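Local coordinates for putative pyridoxal phosphate-dependent transferase (Clostridium difficile, PDB 4DQ6), which is a putative pyridoxal phosphate-dependent transferase of the class I and II aminotransferase family that binds PLP covalently, at residues 200-204 against 216-220; 205-209 against 233-239. All blocks are in the same frame, centred on the assembly; numbering follows the deposited sequence.

Contact 1 (200-204 against 216-220). With PLP (pyridoxal-5'-phosphate), chain C.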
ATOM      1  N   ILE A 200      -0.638  25.156  -2.724  1.00 18.39           N
ATOM      2  CA  ILE A 200      -0.068  24.351  -3.833  1.00 17.13           C
ATOM      3  C   ILE A 200       0.352  22.968  -3.416  1.00 16.74           C
ATOM      4  O   ILE A 200       1.075  22.827  -2.406  1.00 16.90           O
ATOM      5  CB  ILE A 200       1.154  25.036  -4.510  1.00 17.11           C
ATOM      6  CG1 ILE A 200       0.740  26.455  -4.981  1.00 19.08           C
ATOM      7  CG2 ILE A 200       1.698  24.148  -5.672  1.00 16.46           C
ATOM      8  CD1 ILE A 200       1.773  27.150  -5.840  1.00 19.67           C
ATOM      9  N   ILE A 201      -0.132  21.957  -4.156  1.00 16.42           N
ATOM     10  CA  ILE A 201       0.382  20.601  -4.007  1.00 16.46           C
ATOM     11  C   ILE A 201       1.225  20.351  -5.257  1.00 14.93           C
ATOM     12  O   ILE A 201       0.746  20.414  -6.354  1.00 15.00           O
ATOM     13  CB  ILE A 201      -0.725  19.558  -3.933  1.00 17.55           C
ATOM     14  CG1 ILE A 201      -1.547  19.663  -2.642  1.00 19.11           C
ATOM     15  CG2 ILE A 201      -0.089  18.167  -3.997  1.00 17.50           C
ATOM     16  CD1 ILE A 201      -2.759  18.752  -2.648  1.00 19.40           C
ATOM     17  N   SER A 202       2.520  20.148  -5.091  1.00 15.83           N
ATOM     18  CA  SER A 202       3.410  20.022  -6.232  1.00 15.69           C
ATOM     19  C   SER A 202       3.830  18.575  -6.396  1.00 14.78           C
ATOM     20  O   SER A 202       4.553  18.046  -5.525  1.00 15.77           O
ATOM     21  CB  SER A 202       4.615  20.912  -6.026  1.00 15.83           C
ATOM     22  OG  SER A 202       5.444  20.950  -7.192  1.00 16.72           O
ATOM     23  N   ASP A 203       3.424  17.932  -7.506  1.00 14.74           N
ATOM     24  CA  ASP A 203       3.838  16.593  -7.835  1.00 13.35           C
ATOM     25  C   ASP A 203       5.150  16.684  -8.607  1.00 12.03           C
ATOM     26  O   ASP A 203       5.176  16.989  -9.798  1.00 11.71           O
ATOM     27  CB  ASP A 203       2.742  15.927  -8.668  1.00 14.31           C
ATOM     28  CG  ASP A 203       3.053  14.538  -9.109  1.00 15.05           C
ATOM     29  OD1 ASP A 203       4.182  14.081  -8.927  1.00 17.04           O
ATOM     30  OD2 ASP A 203       2.127  13.879  -9.618  1.00 16.26           O
ATOM     31  N   GLU A 204       6.213  16.259  -7.918  1.00 12.40           N
ATOM     32  CA  GLU A 204       7.529  16.446  -8.434  1.00 13.03           C
ATOM     33  C   GLU A 204       8.127  15.065  -8.621  1.00 11.95           C
ATOM     34  O   GLU A 204       9.391  14.851  -8.503  1.00 12.23           O
ATOM     35  CB  GLU A 204       8.344  17.425  -7.557  1.00 14.19           C
ATOM     36  CG  GLU A 204       7.707  18.790  -7.444  1.00 15.23           C
ATOM     37  CD  GLU A 204       8.545  19.853  -6.779  1.00 15.41           C
ATOM     38  OE1 GLU A 204       9.717  19.611  -6.424  1.00 16.99           O
ATOM     39  OE2 GLU A 204       8.016  21.009  -6.693  1.00 16.71           O
ATOM     40  N   HIS A 216      15.954  20.969 -12.144  1.00 14.95           N
ATOM     41  CA  HIS A 216      14.769  20.928 -11.327  1.00 14.64           C
ATOM     42  C   HIS A 216      14.839  21.913 -10.187  1.00 15.11           C
ATOM     43  O   HIS A 216      15.817  21.923  -9.412  1.00 15.99           O
ATOM     44  CB  HIS A 216      14.515  19.534 -10.771  1.00 14.10           C
ATOM     45  CG  HIS A 216      13.291  19.448  -9.966  1.00 14.29           C
ATOM     46  ND1 HIS A 216      12.059  19.502 -10.523  1.00 15.32           N
ATOM     47  CD2 HIS A 216      13.109  19.348  -8.591  1.00 14.34           C
ATOM     48  CE1 HIS A 216      11.135  19.469  -9.532  1.00 14.84           C
ATOM     49  NE2 HIS A 216      11.771  19.424  -8.356  1.00 15.03           N
ATOM     50  N   ILE A 217      13.769  22.689 -10.032  1.00 15.60           N
ATOM     51  CA  ILE A 217      13.577  23.617  -8.900  1.00 15.46           C
ATOM     52  C   ILE A 217      12.328  23.198  -8.127  1.00 15.23           C
ATOM     53  O   ILE A 217      11.223  23.354  -8.648  1.00 15.14           O
ATOM     54  CB  ILE A 217      13.330  25.055  -9.415  1.00 17.54           C
ATOM     55  CG1 ILE A 217      14.425  25.510 -10.374  1.00 19.45           C
ATOM     56  CG2 ILE A 217      13.136  26.019  -8.252  1.00 17.18           C
ATOM     57  CD1 ILE A 217      15.817  25.510  -9.819  1.00 22.79           C
ATOM     58  N   PRO A 218      12.455  22.673  -6.916  1.00 14.89           N
ATOM     59  CA  PRO A 218      11.293  22.364  -6.125  1.00 14.81           C
ATOM     60  C   PRO A 218      10.584  23.687  -5.856  1.00 15.64           C
ATOM     61  O   PRO A 218      11.197  24.654  -5.393  1.00 17.39           O
ATOM     62  CB  PRO A 218      11.879  21.686  -4.868  1.00 14.60           C
ATOM     63  CG  PRO A 218      13.234  21.219  -5.334  1.00 14.79           C
ATOM     64  CD  PRO A 218      13.693  22.219  -6.292  1.00 15.51           C
ATOM     65  N   MET A 219       9.274  23.684  -6.043  1.00 15.94           N
ATOM     66  CA  MET A 219       8.545  24.890  -5.780  1.00 17.07           C
ATOM     67  C   MET A 219       8.736  25.398  -4.358  1.00 18.27           C
ATOM     68  O   MET A 219       8.871  26.601  -4.095  1.00 19.47           O
ATOM     69  CB  MET A 219       7.072  24.617  -6.057  1.00 17.33           C
ATOM     70  CG  MET A 219       6.101  25.713  -5.639  1.00 18.24           C
ATOM     71  SD  MET A 219       6.260  27.325  -6.482  1.00 20.41           S
ATOM     72  CE  MET A 219       4.959  27.137  -7.704  1.00 20.92           C
ATOM     73  N   ALA A 220       8.698  24.484  -3.410  1.00 17.44           N
ATOM     74  CA  ALA A 220       8.824  24.845  -1.997  1.00 18.42           C
ATOM     75  C   ALA A 220      10.203  25.377  -1.633  1.00 19.78           C
ATOM     76  O   ALA A 220      10.358  25.949  -0.550  1.00 22.99           O
ATOM     77  CB  ALA A 220       8.554  23.600  -1.143  1.00 17.93           C
TER
HETATM   78  N1  PLP C 401       2.568  11.708 -10.811  1.00 18.65           N
HETATM   79  C2  PLP C 401       2.968  11.859 -12.115  1.00 17.65           C
HETATM   80  C2A PLP C 401       3.069  13.182 -12.814  1.00 17.10           C
HETATM   81  C3  PLP C 401       3.343  10.712 -12.912  1.00 20.79           C
HETATM   82  O3  PLP C 401       3.707  10.850 -14.179  1.00 22.34           O
HETATM   83  C4  PLP C 401       3.289   9.392 -12.304  1.00 20.20           C
HETATM   84  C4A PLP C 401       3.612   8.152 -13.098  1.00 26.28           C
HETATM   85  C5  PLP C 401       2.864   9.316 -10.915  1.00 21.50           C
HETATM   86  C6  PLP C 401       2.506  10.493 -10.218  1.00 19.17           C
HETATM   87  C5A PLP C 401       2.838   7.967 -10.268  1.00 23.90           C
HETATM   88  O4P PLP C 401       1.923   8.089  -9.231  1.00 31.94           O
HETATM   89  P   PLP C 401       1.893   6.861  -8.175  1.00 33.76           P
HETATM   90  O1P PLP C 401       3.085   7.088  -7.312  1.00 22.43           O
HETATM   91  O2P PLP C 401       0.475   7.107  -7.523  1.00 26.52           O
HETATM   92  O3P PLP C 401       2.074   5.606  -9.084  1.00 30.25           O
HETATM   93  O   HOH W   1       8.294  21.745  -3.921  1.00 17.62           O
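Glu204 carries most of this contact: its carboxylate, just past the end of strand 199-203, takes hydrogen bonds from the loop 216-220. Its OE1 accepts from His216 NE2 at 2.8 Å. The acceptor lies almost in the imidazole plane, but the ring meets OE1 from above the carboxylate, the two planes being 77° apart, and the N-H is bent at 148°. OE2 is used on both sides. Met219 N reaches its syn lone pair at 3.0 Å along a nearly straight N-H, while the hydroxyl of Ser202 donates to the anti lone pair over 2.6 Å. A water also joins in, giving a proton to OE2 and accepting one from Ala220 N. The extended Glu204 chain spans the gap between strand and loop, bringing OE1 to 3.2 Å from Pro218 CA.

The apolar part lies further back along the strand. Met219 bends at chi2 and chi3, which brings its CE to Ile200 CD1 at 3.7 Å, the two side chains crossing at about a right angle; Leu186 and Leu189 of helix 183-195 pack on the same methionine.

On its other flank the strand serves the cofactor, where Asp203 OD2 lies 2.5 Å from the pyridine N1 of PLP, the aspartate-pyridine pairing familiar in this fold type. The Glu204 carboxylate, with this many donors, is probably ionised and could draw positive charge onto His216; the loop is thus held to the strand end that bears Asp203 by hydrogen bonds to one carboxylate, not by backbone pairing.

Contact 2 (205-209 against 233-239). With PLP (pyridoxal-5'-phosphate), chain C.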
ATOM      1  N   ILE A 205       7.251  14.128  -8.978  1.00 12.08           N
ATOM      2  CA  ILE A 205       7.742  12.756  -9.062  1.00 12.17           C
ATOM      3  C   ILE A 205       8.834  12.641 -10.154  1.00 13.14           C
ATOM      4  O   ILE A 205       9.748  11.791 -10.036  1.00 12.41           O
ATOM      5  CB  ILE A 205       6.647  11.727  -9.268  1.00 12.79           C
ATOM      6  CG1 ILE A 205       7.183  10.284  -8.980  1.00 13.40           C
ATOM      7  CG2 ILE A 205       6.104  11.811 -10.663  1.00 13.07           C
ATOM      8  CD1 ILE A 205       6.097   9.213  -8.987  1.00 14.09           C
ATOM      9  N   HIS A 206       8.809  13.428 -11.214  1.00 11.48           N
ATOM     10  CA  HIS A 206       9.853  13.310 -12.278  1.00 12.04           C
ATOM     11  C   HIS A 206      11.080  14.167 -12.019  1.00 11.88           C
ATOM     12  O   HIS A 206      11.883  14.418 -12.929  1.00 12.77           O
ATOM     13  CB  HIS A 206       9.295  13.670 -13.655  1.00 12.51           C
ATOM     14  CG  HIS A 206       8.138  12.834 -14.115  1.00 12.95           C
ATOM     15  ND1 HIS A 206       8.324  11.664 -14.853  1.00 13.85           N
ATOM     16  CD2 HIS A 206       6.775  12.954 -13.889  1.00 13.19           C
ATOM     17  CE1 HIS A 206       7.121  11.125 -15.100  1.00 14.10           C
ATOM     18  NE2 HIS A 206       6.160  11.897 -14.491  1.00 14.63           N
ATOM     19  N   SER A 207      11.298  14.570 -10.775  1.00 11.46           N
ATOM     20  CA  SER A 207      12.250  15.628 -10.402  1.00 12.38           C
ATOM     21  C   SER A 207      13.708  15.249 -10.679  1.00 12.56           C
ATOM     22  O   SER A 207      14.559  16.107 -10.867  1.00 13.47           O
ATOM     23  CB  SER A 207      12.126  15.955  -8.910  1.00 12.38           C
ATOM     24  OG  SER A 207      12.304  14.785  -8.116  1.00 13.53           O
ATOM     25  N   ASP A 208      13.989  13.959 -10.833  1.00 12.45           N
ATOM     26  CA  ASP A 208      15.364  13.513 -11.114  1.00 12.62           C
ATOM     27  C   ASP A 208      15.623  13.275 -12.583  1.00 12.41           C
ATOM     28  O   ASP A 208      16.774  12.983 -12.969  1.00 13.57           O
ATOM     29  CB  ASP A 208      15.709  12.213 -10.352  1.00 12.77           C
ATOM     30  CG  ASP A 208      15.498  12.315  -8.825  1.00 13.73           C
ATOM     31  OD1 ASP A 208      15.963  13.279  -8.229  1.00 14.17           O
ATOM     32  OD2 ASP A 208      14.926  11.368  -8.201  1.00 14.56           O
ATOM     33  N   ILE A 209      14.565  13.226 -13.370  1.00 12.34           N
ATOM     34  CA  ILE A 209      14.682  12.910 -14.785  1.00 13.21           C
ATOM     35  C   ILE A 209      14.733  14.206 -15.573  1.00 12.53           C
ATOM     36  O   ILE A 209      13.718  14.709 -16.080  1.00 12.55           O
ATOM     37  CB  ILE A 209      13.580  11.942 -15.253  1.00 13.61           C
ATOM     38  CG1 ILE A 209      13.610  10.643 -14.368  1.00 13.92           C
ATOM     39  CG2 ILE A 209      13.800  11.600 -16.733  1.00 12.77           C
ATOM     40  CD1 ILE A 209      12.351   9.817 -14.565  1.00 15.84           C
ATOM     41  N   CYS A 233       5.163  16.163  -3.321  1.00 13.34           N
ATOM     42  CA  CYS A 233       5.190  14.711  -3.453  1.00 14.08           C
ATOM     43  C   CYS A 233       6.355  14.339  -4.372  1.00 14.03           C
ATOM     44  O   CYS A 233       6.494  14.929  -5.437  1.00 13.99           O
ATOM     45  CB  CYS A 233       3.928  14.163  -4.054  1.00 14.86           C
ATOM     46  SG  CYS A 233       2.471  14.521  -3.082  1.00 19.01           S
ATOM     47  N   MET A 234       7.187  13.403  -3.921  1.00 13.66           N
ATOM     48  CA  MET A 234       8.350  12.856  -4.665  1.00 13.68           C
ATOM     49  C   MET A 234       8.438  11.374  -4.412  1.00 13.26           C
ATOM     50  O   MET A 234       7.757  10.860  -3.537  1.00 13.30           O
ATOM     51  CB  MET A 234       9.644  13.532  -4.307  1.00 14.18           C
ATOM     52  CG  MET A 234       9.766  15.004  -4.814  1.00 15.11           C
ATOM     53  SD  MET A 234      11.245  15.766  -4.067  1.00 16.73           S
ATOM     54  CE  MET A 234      11.484  17.241  -5.106  1.00 16.36           C
ATOM     55  N   ALA A 235       9.303  10.672  -5.151  1.00 13.05           N
ATOM     56  CA  ALA A 235       9.393   9.233  -4.963  1.00 12.71           C
ATOM     57  C   ALA A 235      10.663   8.792  -5.671  1.00 13.00           C
ATOM     58  O   ALA A 235      11.109   9.476  -6.587  1.00 14.01           O
ATOM     59  CB  ALA A 235       8.225   8.506  -5.605  1.00 12.04           C
ATOM     60  N   PRO A 236      11.229   7.621  -5.320  1.00 12.70           N
ATOM     61  CA  PRO A 236      12.281   7.011  -6.109  1.00 13.17           C
ATOM     62  C   PRO A 236      11.795   6.227  -7.308  1.00 13.11           C
ATOM     63  O   PRO A 236      12.617   5.713  -8.073  1.00 12.59           O
ATOM     64  CB  PRO A 236      12.908   6.083  -5.110  1.00 13.45           C
ATOM     65  CG  PRO A 236      11.801   5.600  -4.275  1.00 13.20           C
ATOM     66  CD  PRO A 236      10.970   6.848  -4.100  1.00 12.68           C
ATOM     67  N   THR A 237      10.480   6.096  -7.477  1.00 12.07           N
ATOM     68  CA  THR A 237       9.926   5.091  -8.356  1.00 12.47           C
ATOM     69  C   THR A 237      10.127   5.399  -9.826  1.00 13.78           C
ATOM     70  O   THR A 237      10.431   4.505 -10.596  1.00 14.52           O
ATOM     71  CB  THR A 237       8.456   4.792  -8.099  1.00 11.97           C
ATOM     72  OG1 THR A 237       7.773   6.026  -8.143  1.00 13.05           O
ATOM     73  CG2 THR A 237       8.259   4.178  -6.742  1.00 13.14           C
ATOM     74  N   LYS A 238       9.860   6.615 -10.250  1.00 12.89           N
ATOM     75  CA  LYS A 238      10.046   6.983 -11.675  1.00 14.59           C
ATOM     76  C   LYS A 238      11.554   6.984 -11.950  1.00 13.68           C
ATOM     77  O   LYS A 238      11.990   6.453 -12.970  1.00 14.41           O
ATOM     78  CB  LYS A 238       9.491   8.347 -12.043  1.00 17.05           C
ATOM     79  CG  LYS A 238       7.977   8.388 -12.068  1.00 20.76           C
ATOM     80  CD  LYS A 238       7.388   7.801 -13.372  1.00 23.01           C
ATOM     81  CE  LYS A 238       5.956   7.260 -13.213  1.00 26.56           C
ATOM     82  NZ  LYS A 238       4.862   8.244 -13.371  1.00 30.82           N
ATOM     83  N   THR A 239      12.326   7.590 -11.062  1.00 13.30           N
ATOM     84  CA  THR A 239      13.803   7.735 -11.239  1.00 12.88           C
ATOM     85  C   THR A 239      14.511   6.416 -11.444  1.00 13.30           C
ATOM     86  O   THR A 239      15.323   6.248 -12.381  1.00 13.50           O
ATOM     87  CB  THR A 239      14.393   8.447 -10.059  1.00 12.93           C
ATOM     88  OG1 THR A 239      13.684   9.683  -9.778  1.00 13.28           O
ATOM     89  CG2 THR A 239      15.972   8.626 -10.177  1.00 14.30           C
TER
HETATM   90  N1  PLP C 401       2.568  11.708 -10.811  1.00 18.65           N
HETATM   91  C2  PLP C 401       2.968  11.859 -12.115  1.00 17.65           C
HETATM   92  C2A PLP C 401       3.069  13.182 -12.814  1.00 17.10           C
HETATM   93  C3  PLP C 401       3.343  10.712 -12.912  1.00 20.79           C
HETATM   94  O3  PLP C 401       3.707  10.850 -14.179  1.00 22.34           O
HETATM   95  C4  PLP C 401       3.289   9.392 -12.304  1.00 20.20           C
HETATM   96  C4A PLP C 401       3.612   8.152 -13.098  1.00 26.28           C
HETATM   97  C5  PLP C 401       2.864   9.316 -10.915  1.00 21.50           C
HETATM   98  C6  PLP C 401       2.506  10.493 -10.218  1.00 19.17           C
HETATM   99  C5A PLP C 401       2.838   7.967 -10.268  1.00 23.90           C
HETATM  100  O4P PLP C 401       1.923   8.089  -9.231  1.00 31.94           O
HETATM  101  P   PLP C 401       1.893   6.861  -8.175  1.00 33.76           P
HETATM  102  O1P PLP C 401       3.085   7.088  -7.312  1.00 22.43           O
HETATM  103  O2P PLP C 401       0.475   7.107  -7.523  1.00 26.52           O
HETATM  104  O3P PLP C 401       2.074   5.606  -9.084  1.00 30.25           O
HETATM  105  O   HOH W   2      12.357  11.518 -11.061  1.00 13.74           O
HETATM  106  O   HOH W   3      10.891  12.395  -7.272  1.00 13.89           O
HETATM  107  O   HOH W   4      10.575   9.140  -9.140  1.00 14.06           O
HETATM  108  O   HOH W   5      13.313  11.603  -6.090  1.00 16.02           O
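Part of the PLP pocket is built here, by the turn 205-209 and by the segment 233-239 that carries the Schiff-base lysine. Lys238 NZ is bonded to PLP C4A at 1.3 Å, the length of an imine. To get there the lysine bends at chi2 (-80°) and again at chi4, and on the way its CG passes over one face of the His206 ring, with CD 3.8 Å from His206 CE1. His206 in turn presents its edge to the cofactor: NE2 shares a hydrogen bond of 2.7 Å with PLP O3, either atom being a possible donor.

Ile205 supplies the apolar contact, to the lysine stem, Ala235 and the PLP ring. With CG1 anti to the backbone N (chi1 -165°), its CD1 reaches Lys238 CG at 3.7 Å and CG1 rests on the methyl of Ala235, while the CG2 branch approaches PLP C2 at 3.5 Å.

Away from the cofactor the contact becomes polar. The hydroxyl of Thr239 donates to the anti lone pair of Asp208 OD2 over 2.6 Å, and Asp208 OD1 is taken by Trp79. Waters bridge the two segments: one gives protons to Ile205 O and Thr239 OG1 and accepts from Asp208 N, another gives them to Ile205 O and Ala235 O and accepts from Thr239 N. Ile209 N closes the type I turn on His206 O.

The turn is tied to the start of helix 237-240 through Asp208 and these waters, which probably helps hold His206 and Lys238 in place. The imine and the histidine bond then grip neighbouring substituents of the PLP ring, C4A and O3.

Both contacts are buried, and they meet at neighbouring strands of the seven-stranded sheet: Ser202 O and Glu204 N each probably hydrogen-bond with the backbone of Cys233, and Met234 CE packs against Glu204 OE1. The two contacts share one chain path, 200-204 running straight into 205-209. In contact 1 the polar centre is a carboxylate turned away from the cofactor, with Asp203, the last residue of the strand, reaching PLP at its ring nitrogen. In contact 2, which buries roughly twice the area, the cofactor itself is a partner, joined covalently through the imine and hydrogen-bonded at O3, and waters take over much of the backbone bonding. Tyr65 of the second subunit packs on Lys238, whereas no other chain touches contact 1.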